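Local atomic coordinates of acetyltransferase, GNAT family (Listeria monocytogenes str. 4b, PDB entry 2OH1), a protein that probably transfers an acyl group, most likely acetyl from acetyl-CoA, to a substrate, as GNAT-family acetyltransferases do. Residues S119-M124 with V156-Q161; F127-G132 with P138-D143; F160-K165 with Y170-E175. All blocks are in the same frame, centred on the assembly; numbering follows the deposited sequence. Where two conformers were deposited one is given.

How the contacts relate
Read from the N terminus, the start of helix 120-134, with Ser119 just before it, opens contact 1, and the helix further on opens contact 2. Contact 2 is the first to close, when the chain leaves that helix and enters strand 139-145 of the central sheet. Contact 1 closes later, as Tyr158, just past helix 149-157, returns to the start of helix 120-134, and its long loop encloses contact 2. Contact 3 then starts from Phe160 and Gln161, which it shares with contact 1, and folds strands 161-166 and 169-175 into the hairpin at the sheet edge. Lys174 of contact 3 reaches both others, through Glu129 and the carbonyl oxygen of Tyr158.

Contact 1 of 3, residues S119-M124 with V156-Q161. With EDO (1,2-ethanediol), chain G.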
loop_
_atom_site.group_PDB
_atom_site.type_symbol
_atom_site.label_atom_id
_atom_site.label_comp_id
_atom_site.label_asym_id
_atom_site.label_seq_id
_atom_site.Cartn_x
_atom_site.Cartn_y
_atom_site.Cartn_z
ATOM N N SER A 119 -9.481 2.793 10.310
ATOM C CA SER A 119 -9.512 2.447 8.862
ATOM C C SER A 119 -8.808 3.511 8.027
ATOM O O SER A 119 -9.233 3.922 6.923
ATOM C CB SER A 119 -10.941 2.150 8.374
ATOM O OG SER A 119 -11.450 0.974 9.009
ATOM N N LEU A 120 -7.702 4.054 8.559
ATOM C CA LEU A 120 -6.912 4.967 7.769
ATOM C C LEU A 120 -6.450 4.324 6.436
ATOM O O LEU A 120 -6.379 5.023 5.431
ATOM C CB LEU A 120 -5.730 5.485 8.628
ATOM C CG LEU A 120 -4.838 6.541 7.970
ATOM C CD1 LEU A 120 -5.608 7.798 7.718
ATOM C CD2 LEU A 120 -3.562 6.802 8.855
ATOM N N SER A 121 -6.200 3.011 6.453
ATOM C CA SER A 121 -5.759 2.304 5.247
ATOM C C SER A 121 -6.802 2.444 4.145
ATOM O O SER A 121 -6.424 2.469 2.997
ATOM C CB SER A 121 -5.449 0.824 5.551
ATOM O OG SER A 121 -6.564 0.208 6.147
ATOM N N LYS A 122 -8.087 2.504 4.483
ATOM C CA LYS A 122 -9.132 2.628 3.451
ATOM C C LYS A 122 -8.944 3.941 2.709
ATOM O O LYS A 122 -9.054 4.011 1.492
ATOM C CB LYS A 122 -10.514 2.596 4.079
ATOM C CG LYS A 122 -11.654 2.682 3.060
ATOM C CD LYS A 122 -12.994 2.601 3.735
ATOM C CE LYS A 122 -14.116 2.220 2.763
ATOM N NZ LYS A 122 -15.444 2.295 3.436
ATOM N N GLN A 123 -8.651 5.009 3.440
ATOM C CA GLN A 123 -8.467 6.311 2.849
ATOM C C GLN A 123 -7.125 6.414 2.120
ATOM O O GLN A 123 -7.007 7.165 1.146
ATOM C CB GLN A 123 -8.572 7.438 3.887
ATOM C CG GLN A 123 -9.849 7.453 4.697
ATOM C CD GLN A 123 -11.094 7.349 3.829
ATOM O OE1 GLN A 123 -11.197 8.016 2.812
ATOM N NE2 GLN A 123 -12.028 6.485 4.223
HETATM N N MSE A 124 -6.094 5.715 2.617
HETATM C CA MSE A 124 -4.814 5.654 1.915
HETATM C C MSE A 124 -5.000 5.011 0.530
HETATM O O MSE A 124 -4.568 5.532 -0.494
HETATM C CB MSE A 124 -3.776 4.924 2.744
HETATM C CG MSE A 124 -3.515 5.686 3.996
HETATM SE SE MSE A 124 -2.564 4.805 5.410
HETATM C CE MSE A 124 -1.089 4.647 4.406
ATOM N N VAL A 156 -11.646 -7.093 0.579
ATOM C CA VAL A 156 -12.990 -7.262 0.016
ATOM C C VAL A 156 -13.927 -6.139 0.499
ATOM O O VAL A 156 -14.675 -5.550 -0.270
ATOM C CB VAL A 156 -13.527 -8.670 0.348
ATOM C CG1 VAL A 156 -15.053 -8.816 -0.053
ATOM C CG2 VAL A 156 -12.583 -9.724 -0.255
ATOM N N ARG A 157 -13.875 -5.848 1.783
ATOM C CA ARG A 157 -14.693 -4.794 2.394
ATOM C C ARG A 157 -14.408 -3.444 1.736
ATOM O O ARG A 157 -15.325 -2.641 1.545
ATOM C CB ARG A 157 -14.381 -4.715 3.872
ATOM C CG ARG A 157 -15.339 -3.879 4.640
ATOM C CD ARG A 157 -15.244 -4.195 6.110
ATOM N NE ARG A 157 -13.965 -3.764 6.651
ATOM C CZ ARG A 157 -13.036 -4.575 7.161
ATOM N NH1 ARG A 157 -13.221 -5.886 7.227
ATOM N NH2 ARG A 157 -11.913 -4.051 7.634
ATOM N N TYR A 158 -13.155 -3.217 1.367
ATOM C CA TYR A 158 -12.748 -1.989 0.673
ATOM C C TYR A 158 -13.071 -1.962 -0.825
ATOM O O TYR A 158 -12.700 -1.019 -1.522
ATOM C CB TYR A 158 -11.253 -1.734 0.858
ATOM C CG TYR A 158 -10.756 -1.403 2.263
ATOM C CD1 TYR A 158 -11.596 -1.198 3.366
ATOM C CD2 TYR A 158 -9.383 -1.175 2.445
ATOM C CE1 TYR A 158 -11.054 -0.868 4.627
ATOM C CE2 TYR A 158 -8.865 -0.852 3.664
ATOM C CZ TYR A 158 -9.684 -0.694 4.740
ATOM O OH TYR A 158 -9.143 -0.338 5.959
ATOM N N GLY A 159 -13.752 -2.990 -1.345
ATOM C CA GLY A 159 -14.249 -2.982 -2.702
ATOM C C GLY A 159 -13.373 -3.626 -3.757
ATOM O O GLY A 159 -13.662 -3.492 -4.930
ATOM N N PHE A 160 -12.323 -4.323 -3.348
ATOM C CA PHE A 160 -11.510 -5.040 -4.292
ATOM C C PHE A 160 -12.172 -6.337 -4.705
ATOM O O PHE A 160 -12.851 -6.973 -3.912
ATOM C CB PHE A 160 -10.137 -5.335 -3.708
ATOM C CG PHE A 160 -9.243 -4.163 -3.676
ATOM C CD1 PHE A 160 -9.351 -3.213 -2.650
ATOM C CD2 PHE A 160 -8.321 -3.968 -4.691
ATOM C CE1 PHE A 160 -8.502 -2.117 -2.651
ATOM C CE2 PHE A 160 -7.486 -2.861 -4.682
ATOM C CZ PHE A 160 -7.591 -1.955 -3.672
ATOM N N GLN A 161 -12.004 -6.675 -5.980
ATOM C CA GLN A 161 -12.489 -7.938 -6.550
ATOM C C GLN A 161 -11.406 -8.999 -6.556
ATOM O O GLN A 161 -10.314 -8.822 -7.084
ATOM C CB GLN A 161 -13.027 -7.761 -7.976
ATOM C CG GLN A 161 -13.590 -9.052 -8.623
ATOM C CD GLN A 161 -14.685 -9.745 -7.800
ATOM O OE1 GLN A 161 -14.589 -10.939 -7.493
ATOM N NE2 GLN A 161 -15.720 -9.004 -7.456
HETATM C C1 EDO G . -14.025 -0.500 7.016
HETATM O O1 EDO G . -13.874 0.518 8.022
HETATM C C2 EDO G . -14.314 0.158 5.668
HETATM O O2 EDO G . -15.346 -0.450 4.878
HETATM O O HOH W 1 -10.329 -1.296 7.987
#
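Tyr158 lays its ring against the first turn of helix 120-134, where Lys122 and Ser121 receive it. The tight part lies here. Lys122 CB sits over one face of the Tyr158 ring, 3.7 Å from the centroid and displaced toward the rim, in a CH-pi contact. Its nearest ring atoms are at the hydroxyl end, with Lys122 CB 3.5 Å from Tyr158 CZ. At the ring edge, close to its plane, Ser121 OG and Tyr158 OH share a hydrogen bond of 2.6 Å. Ser121 holds its OG between the backbone N and the carbonyl carbon (chi1 55°), which places the hydroxyl beside the phenol. Ser121 OG and Ser119 N are also hydrogen-bonded to an unidentified molecule, probably from the crystallisation liquor.

In GNAT folds the loop before this helix and the helix N terminus usually receive the pyrophosphate of acetyl-CoA, and the placing of Tyr158 is consistent with a position bordering that pocket. Tyr158 itself follows helix 149-157, and the chain turns away at Gly159 in a Schellman motif, with Gly159 N bonded to Val156 O at 2.9 Å.

The other side is loose and wet. One water joins Tyr158 OH, Ser119 OG (2.7 Å) and, as acceptor, Arg157 NH2 (3.2 Å), lying in the plane of the guanidinium at its edge. An ethanediol, probably of the same origin, fills in between the arms of Lys122 and Arg157. Its O1 is hydrogen-bonded to Ser119 OG at 2.7 Å, while its carbons lie along the edges of the tyrosine ring and the guanidinium. With CG opposite the backbone N (chi1 -178°) and the rest extended, the Lys122 chain runs out past the ring until NZ stands 3.1 Å from ethanediol O2.

Contact 2 of 3, residues F127-G132 with P138-D143; sequences FAEKLG and PFIRLD
Ile140 pushes its side chain from strand 139-145 against Ala128 and Glu129 of helix 120-134, within the beta-alpha-beta crossover of the GNAT fold that joins strand 103-111, this helix and strand 139-145. From CB, which points at the helix, the chain divides. The CG1 branch stands anti to the carbonyl carbon (chi1 -58°) and runs up to the helix, where Ile140 CG1 meets Glu129 CA and Glu129 CG, each at 4.1 Å; the two side chains cross at about a right angle. The methyl CD1 at the tip goes on to the backbone and stops 3.6 Å from Ala128 O, with Ala128 CB farther off at 4.5 Å. That oxygen accepts the helical bond from Gly132 N, and the methyl rests against it by van der Waals contact. The CG2 branch, anti to the backbone N, keeps a greater distance from the helix.

The contact is largely buried and rests on van der Waals packing, without hydrogen bonds between the two segments. Ala128 and Ile140 both also touch Leu106 of the neighbouring strand. Glu129 uses its aliphatic part here, extended beyond CG, and carries its carboxylate onward, so that OE2 forms a salt bridge with Lys174 NZ.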
loop_
_atom_site.group_PDB
_atom_site.type_symbol
_atom_site.label_atom_id
_atom_site.label_comp_id
_atom_site.label_asym_id
_atom_site.label_seq_id
_atom_site.Cartn_x
_atom_site.Cartn_y
_atom_site.Cartn_z
ATOM N N PHE A 127 -6.851 7.267 -1.878
ATOM C CA PHE A 127 -5.969 8.237 -2.499
ATOM C C PHE A 127 -5.270 7.649 -3.771
ATOM O O PHE A 127 -5.160 8.316 -4.797
ATOM C CB PHE A 127 -4.956 8.773 -1.456
ATOM C CG PHE A 127 -3.957 9.669 -2.016
ATOM C CD1 PHE A 127 -4.262 11.005 -2.238
ATOM C CD2 PHE A 127 -2.719 9.189 -2.401
ATOM C CE1 PHE A 127 -3.298 11.853 -2.799
ATOM C CE2 PHE A 127 -1.760 10.022 -2.930
ATOM C CZ PHE A 127 -2.034 11.340 -3.142
ATOM N N ALA A 128 -4.833 6.399 -3.682
ATOM C CA ALA A 128 -4.211 5.703 -4.821
ATOM C C ALA A 128 -5.243 5.598 -5.977
ATOM O O ALA A 128 -4.870 5.746 -7.151
ATOM C CB ALA A 128 -3.655 4.308 -4.407
ATOM N N GLU A 129 -6.487 5.246 -5.629
ATOM C CA GLU A 129 -7.594 5.174 -6.594
ATOM C C GLU A 129 -7.736 6.504 -7.312
ATOM O O GLU A 129 -7.776 6.547 -8.542
ATOM C CB GLU A 129 -8.897 4.788 -5.924
ATOM C CG GLU A 129 -8.893 3.388 -5.288
ATOM C CD GLU A 129 -10.170 3.112 -4.484
ATOM O OE1 GLU A 129 -11.252 3.551 -4.910
ATOM O OE2 GLU A 129 -10.083 2.396 -3.449
ATOM N N LYS A 130 -7.778 7.588 -6.545
ATOM C CA LYS A 130 -7.871 8.960 -7.117
ATOM C C LYS A 130 -6.692 9.294 -8.018
ATOM O O LYS A 130 -6.908 9.829 -9.096
ATOM C CB LYS A 130 -8.029 9.994 -6.020
ATOM C CG LYS A 130 -9.380 9.970 -5.398
ATOM C CD LYS A 130 -9.468 10.878 -4.131
ATOM C CE LYS A 130 -10.840 11.540 -4.004
ATOM N N LEU A 131 -5.480 8.930 -7.632
ATOM C CA LEU A 131 -4.320 9.125 -8.431
ATOM C C LEU A 131 -4.432 8.337 -9.767
ATOM O O LEU A 131 -4.163 8.854 -10.845
ATOM C CB LEU A 131 -3.037 8.738 -7.666
ATOM C CG LEU A 131 -1.742 8.840 -8.437
ATOM C CD1 LEU A 131 -1.500 10.307 -8.836
ATOM C CD2 LEU A 131 -0.551 8.269 -7.670
ATOM N N GLY A 132 -4.849 7.082 -9.691
ATOM C CA GLY A 132 -4.965 6.271 -10.893
ATOM C C GLY A 132 -6.007 6.853 -11.825
ATOM O O GLY A 132 -5.822 6.848 -13.054
ATOM N N PRO A 138 -6.418 2.060 -15.383
ATOM C CA PRO A 138 -7.714 1.384 -15.183
ATOM C C PRO A 138 -7.896 0.519 -13.920
ATOM O O PRO A 138 -9.030 0.216 -13.569
ATOM C CB PRO A 138 -7.838 0.495 -16.429
ATOM C CG PRO A 138 -6.443 0.263 -16.873
ATOM C CD PRO A 138 -5.666 1.482 -16.522
ATOM N N PHE A 139 -6.790 0.132 -13.249
ATOM C CA PHE A 139 -6.863 -0.766 -12.111
ATOM C C PHE A 139 -5.874 -0.383 -11.013
ATOM O O PHE A 139 -4.757 0.083 -11.296
ATOM C CB PHE A 139 -6.496 -2.199 -12.497
ATOM C CG PHE A 139 -7.317 -2.786 -13.617
ATOM C CD1 PHE A 139 -8.605 -3.224 -13.383
ATOM C CD2 PHE A 139 -6.780 -2.908 -14.881
ATOM C CE1 PHE A 139 -9.372 -3.768 -14.431
ATOM C CE2 PHE A 139 -7.530 -3.469 -15.913
ATOM C CZ PHE A 139 -8.814 -3.881 -15.677
ATOM N N ILE A 140 -6.282 -0.621 -9.771
ATOM C CA ILE A 140 -5.367 -0.725 -8.637
ATOM C C ILE A 140 -5.384 -2.216 -8.273
ATOM O O ILE A 140 -6.465 -2.831 -8.204
ATOM C CB ILE A 140 -5.815 0.075 -7.350
ATOM C CG1 ILE A 140 -6.020 1.567 -7.581
ATOM C CG2 ILE A 140 -4.824 -0.149 -6.165
ATOM C CD1 ILE A 140 -4.835 2.274 -8.237
ATOM N N ARG A 141 -4.199 -2.768 -8.025
ATOM C CA ARG A 141 -4.004 -4.199 -7.779
ATOM C C ARG A 141 -3.194 -4.433 -6.549
ATOM O O ARG A 141 -2.362 -3.611 -6.164
ATOM C CB ARG A 141 -3.341 -4.873 -8.972
ATOM C CG ARG A 141 -4.313 -4.923 -10.177
ATOM C CD ARG A 141 -3.626 -5.480 -11.395
ATOM N NE ARG A 141 -4.589 -5.753 -12.459
ATOM C CZ ARG A 141 -4.272 -6.012 -13.694
ATOM N NH1 ARG A 141 -3.016 -5.966 -14.086
ATOM N NH2 ARG A 141 -5.252 -6.248 -14.567
ATOM N N LEU A 142 -3.464 -5.563 -5.929
ATOM C CA LEU A 142 -2.621 -5.993 -4.819
ATOM C C LEU A 142 -2.753 -7.510 -4.623
ATOM O O LEU A 142 -3.593 -8.149 -5.225
ATOM C CB LEU A 142 -2.964 -5.252 -3.551
ATOM C CG LEU A 142 -4.404 -5.475 -3.092
ATOM C CD1 LEU A 142 -4.533 -6.754 -2.227
ATOM C CD2 LEU A 142 -4.942 -4.248 -2.395
ATOM N N ASP A 143 -1.817 -8.066 -3.852
ATOM C CA ASP A 143 -1.844 -9.491 -3.509
ATOM C C ASP A 143 -1.868 -9.651 -1.982
ATOM O O ASP A 143 -1.495 -8.750 -1.246
ATOM C CB ASP A 143 -0.677 -10.199 -4.185
ATOM C CG ASP A 143 0.701 -9.659 -3.808
ATOM O OD1 ASP A 143 1.055 -9.621 -2.602
ATOM O OD2 ASP A 143 1.530 -9.333 -4.728
#

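Contact 3 of 3, residues F160-K165 with Y170-E175; sequences FQFSGK and YLYQKE
Phe162 swings its ring anti to the backbone N (chi1 175°) and Tyr170 turns its own anti to the carbonyl carbon (chi1 -65°); both residues point to the same face of the C-terminal beta hairpin, strands 161-166 and 169-175 at the edge of the GNAT sheet, and these torsions lean the rings toward each other. They form an offset edge-to-face pair, the edge of Phe162 toward the face of Tyr170, with centroids 5.5 Å apart, planes at 84° and Phe162 CE1 3.6 Å from Tyr170 CD1. Gly164 N lies over the centre of one Phe162 face. Lys165 runs alongside Tyr170, its CB at the ring edge.

At the base of the hairpin, next to strand 139-145, Phe160 takes Lys174 CB over one face, 4.1 Å from the ring centroid, while its own CB packs on Tyr172 CB at 3.8 Å. Beyond, Lys174 NZ is hydrogen-bonded to Tyr158 O.

The backbones pair antiparallel. Gln161 and Gln173 exchange two hydrogen bonds, Gln161 N to Gln173 O (2.8 Å) and Gln173 N to Gln161 O. Farther along, Ser163 N donates to Leu171 O at 2.7 Å, but Leu171 N donates to Gly164 O, so that two residues face one in a beta bulge. Gly164 adopts a positive phi there, which suits glycine. On the face opposite the aromatic pair, Ser163 OG approaches Gln173 CG and bonds back to Gln161 O at 3.0 Å, coming from above the carbonyl plane, on the opposite side from Gln173 N.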
loop_
_atom_site.group_PDB
_atom_site.type_symbol
_atom_site.label_atom_id
_atom_site.label_comp_id
_atom_site.label_asym_id
_atom_site.label_seq_id
_atom_site.Cartn_x
_atom_site.Cartn_y
_atom_site.Cartn_z
ATOM N N PHE A 160 -12.323 -4.323 -3.348
ATOM C CA PHE A 160 -11.510 -5.040 -4.292
ATOM C C PHE A 160 -12.172 -6.337 -4.705
ATOM O O PHE A 160 -12.851 -6.973 -3.912
ATOM C CB PHE A 160 -10.137 -5.335 -3.708
ATOM C CG PHE A 160 -9.243 -4.163 -3.676
ATOM C CD1 PHE A 160 -9.351 -3.213 -2.650
ATOM C CD2 PHE A 160 -8.321 -3.968 -4.691
ATOM C CE1 PHE A 160 -8.502 -2.117 -2.651
ATOM C CE2 PHE A 160 -7.486 -2.861 -4.682
ATOM C CZ PHE A 160 -7.591 -1.955 -3.672
ATOM N N GLN A 161 -12.004 -6.675 -5.980
ATOM C CA GLN A 161 -12.489 -7.938 -6.550
ATOM C C GLN A 161 -11.406 -8.999 -6.556
ATOM O O GLN A 161 -10.314 -8.822 -7.084
ATOM C CB GLN A 161 -13.027 -7.761 -7.976
ATOM C CG GLN A 161 -13.590 -9.052 -8.623
ATOM C CD GLN A 161 -14.685 -9.745 -7.800
ATOM O OE1 GLN A 161 -14.589 -10.939 -7.493
ATOM N NE2 GLN A 161 -15.720 -9.004 -7.456
ATOM N N PHE A 162 -11.735 -10.142 -5.968
ATOM C CA PHE A 162 -10.937 -11.305 -6.067
ATOM C C PHE A 162 -10.749 -11.755 -7.524
ATOM O O PHE A 162 -11.716 -11.877 -8.292
ATOM C CB PHE A 162 -11.610 -12.441 -5.299
ATOM C CG PHE A 162 -10.907 -13.753 -5.445
ATOM C CD1 PHE A 162 -9.623 -13.939 -4.894
ATOM C CD2 PHE A 162 -11.487 -14.826 -6.118
ATOM C CE1 PHE A 162 -8.981 -15.149 -5.011
ATOM C CE2 PHE A 162 -10.802 -16.040 -6.227
ATOM C CZ PHE A 162 -9.566 -16.199 -5.673
ATOM N N SER A 163 -9.489 -11.917 -7.892
ATOM C CA SER A 163 -9.082 -12.146 -9.285
ATOM C C SER A 163 -8.239 -13.377 -9.521
ATOM O O SER A 163 -7.813 -13.610 -10.652
ATOM C CB SER A 163 -8.325 -10.911 -9.787
ATOM O OG SER A 163 -9.194 -9.794 -9.731
ATOM N N GLY A 164 -8.023 -14.202 -8.518
ATOM C CA GLY A 164 -7.347 -15.488 -8.698
ATOM C C GLY A 164 -6.308 -15.730 -7.636
ATOM O O GLY A 164 -6.246 -15.012 -6.634
ATOM N N LYS A 165 -5.468 -16.747 -7.864
ATOM C CA LYS A 165 -4.518 -17.170 -6.837
ATOM C C LYS A 165 -3.246 -17.687 -7.496
ATOM O O LYS A 165 -3.329 -18.287 -8.584
ATOM C CB LYS A 165 -5.134 -18.223 -5.912
ATOM C CG LYS A 165 -5.182 -19.578 -6.479
ATOM C CD LYS A 165 -5.895 -20.586 -5.550
ATOM C CE LYS A 165 -5.145 -20.825 -4.262
ATOM N NZ LYS A 165 -5.533 -22.180 -3.717
ATOM N N TYR A 170 -3.635 -14.604 -2.824
ATOM C CA TYR A 170 -4.847 -14.222 -3.563
ATOM C C TYR A 170 -4.590 -12.849 -4.228
ATOM O O TYR A 170 -3.935 -11.973 -3.675
ATOM C CB TYR A 170 -6.039 -14.135 -2.635
ATOM C CG TYR A 170 -6.459 -15.435 -2.021
ATOM C CD1 TYR A 170 -6.566 -16.596 -2.782
ATOM C CD2 TYR A 170 -6.839 -15.485 -0.701
ATOM C CE1 TYR A 170 -7.019 -17.776 -2.211
ATOM C CE2 TYR A 170 -7.286 -16.622 -0.117
ATOM C CZ TYR A 170 -7.384 -17.791 -0.859
ATOM O OH TYR A 170 -7.843 -18.951 -0.257
ATOM N N LEU A 171 -5.124 -12.688 -5.423
ATOM C CA LEU A 171 -4.959 -11.484 -6.207
ATOM C C LEU A 171 -6.278 -10.704 -6.226
ATOM O O LEU A 171 -7.330 -11.276 -6.489
ATOM C CB LEU A 171 -4.568 -11.850 -7.648
ATOM C CG LEU A 171 -3.119 -12.268 -7.928
ATOM C CD1 LEU A 171 -2.657 -13.521 -7.149
ATOM C CD2 LEU A 171 -2.969 -12.458 -9.413
ATOM N N TYR A 172 -6.180 -9.384 -6.030
ATOM C CA TYR A 172 -7.340 -8.490 -5.949
ATOM C C TYR A 172 -7.117 -7.309 -6.854
ATOM O O TYR A 172 -6.032 -6.763 -6.951
ATOM C CB TYR A 172 -7.532 -7.971 -4.535
ATOM C CG TYR A 172 -7.914 -9.058 -3.542
ATOM C CD1 TYR A 172 -9.229 -9.398 -3.336
ATOM C CD2 TYR A 172 -6.946 -9.694 -2.758
ATOM C CE1 TYR A 172 -9.584 -10.399 -2.441
ATOM C CE2 TYR A 172 -7.294 -10.686 -1.878
ATOM C CZ TYR A 172 -8.607 -11.030 -1.713
ATOM O OH TYR A 172 -8.963 -11.985 -0.791
ATOM N N GLN A 173 -8.189 -6.850 -7.478
ATOM C CA GLN A 173 -8.145 -5.605 -8.246
ATOM C C GLN A 173 -9.406 -4.816 -8.120
ATOM O O GLN A 173 -10.476 -5.361 -7.898
ATOM C CB GLN A 173 -7.817 -5.855 -9.701
ATOM C CG GLN A 173 -8.843 -6.433 -10.549
ATOM C CD GLN A 173 -8.449 -6.575 -12.055
ATOM O OE1 GLN A 173 -7.311 -6.370 -12.485
ATOM N NE2 GLN A 173 -9.416 -7.006 -12.835
ATOM N N LYS A 174 -9.222 -3.520 -8.239
ATOM C CA LYS A 174 -10.337 -2.609 -8.241
ATOM C C LYS A 174 -10.294 -1.851 -9.562
ATOM O O LYS A 174 -9.305 -1.188 -9.869
ATOM C CB LYS A 174 -10.265 -1.678 -7.055
ATOM C CG LYS A 174 -11.503 -0.829 -6.926
ATOM C CD LYS A 174 -11.478 0.203 -5.840
ATOM C CE LYS A 174 -11.712 -0.340 -4.509
ATOM N NZ LYS A 174 -12.308 0.701 -3.604
ATOM N N GLU A 175 -11.385 -1.871 -10.314
ATOM C CA GLU A 175 -11.436 -1.123 -11.542
ATOM C C GLU A 175 -11.718 0.335 -11.197
ATOM O O GLU A 175 -12.553 0.657 -10.348
ATOM C CB GLU A 175 -12.494 -1.712 -12.477
ATOM C CG GLU A 175 -12.247 -1.343 -13.962
ATOM C CD GLU A 175 -12.982 -2.279 -14.961
ATOM O OE1 GLU A 175 -13.860 -3.059 -14.510
ATOM O OE2 GLU A 175 -12.671 -2.205 -16.183
#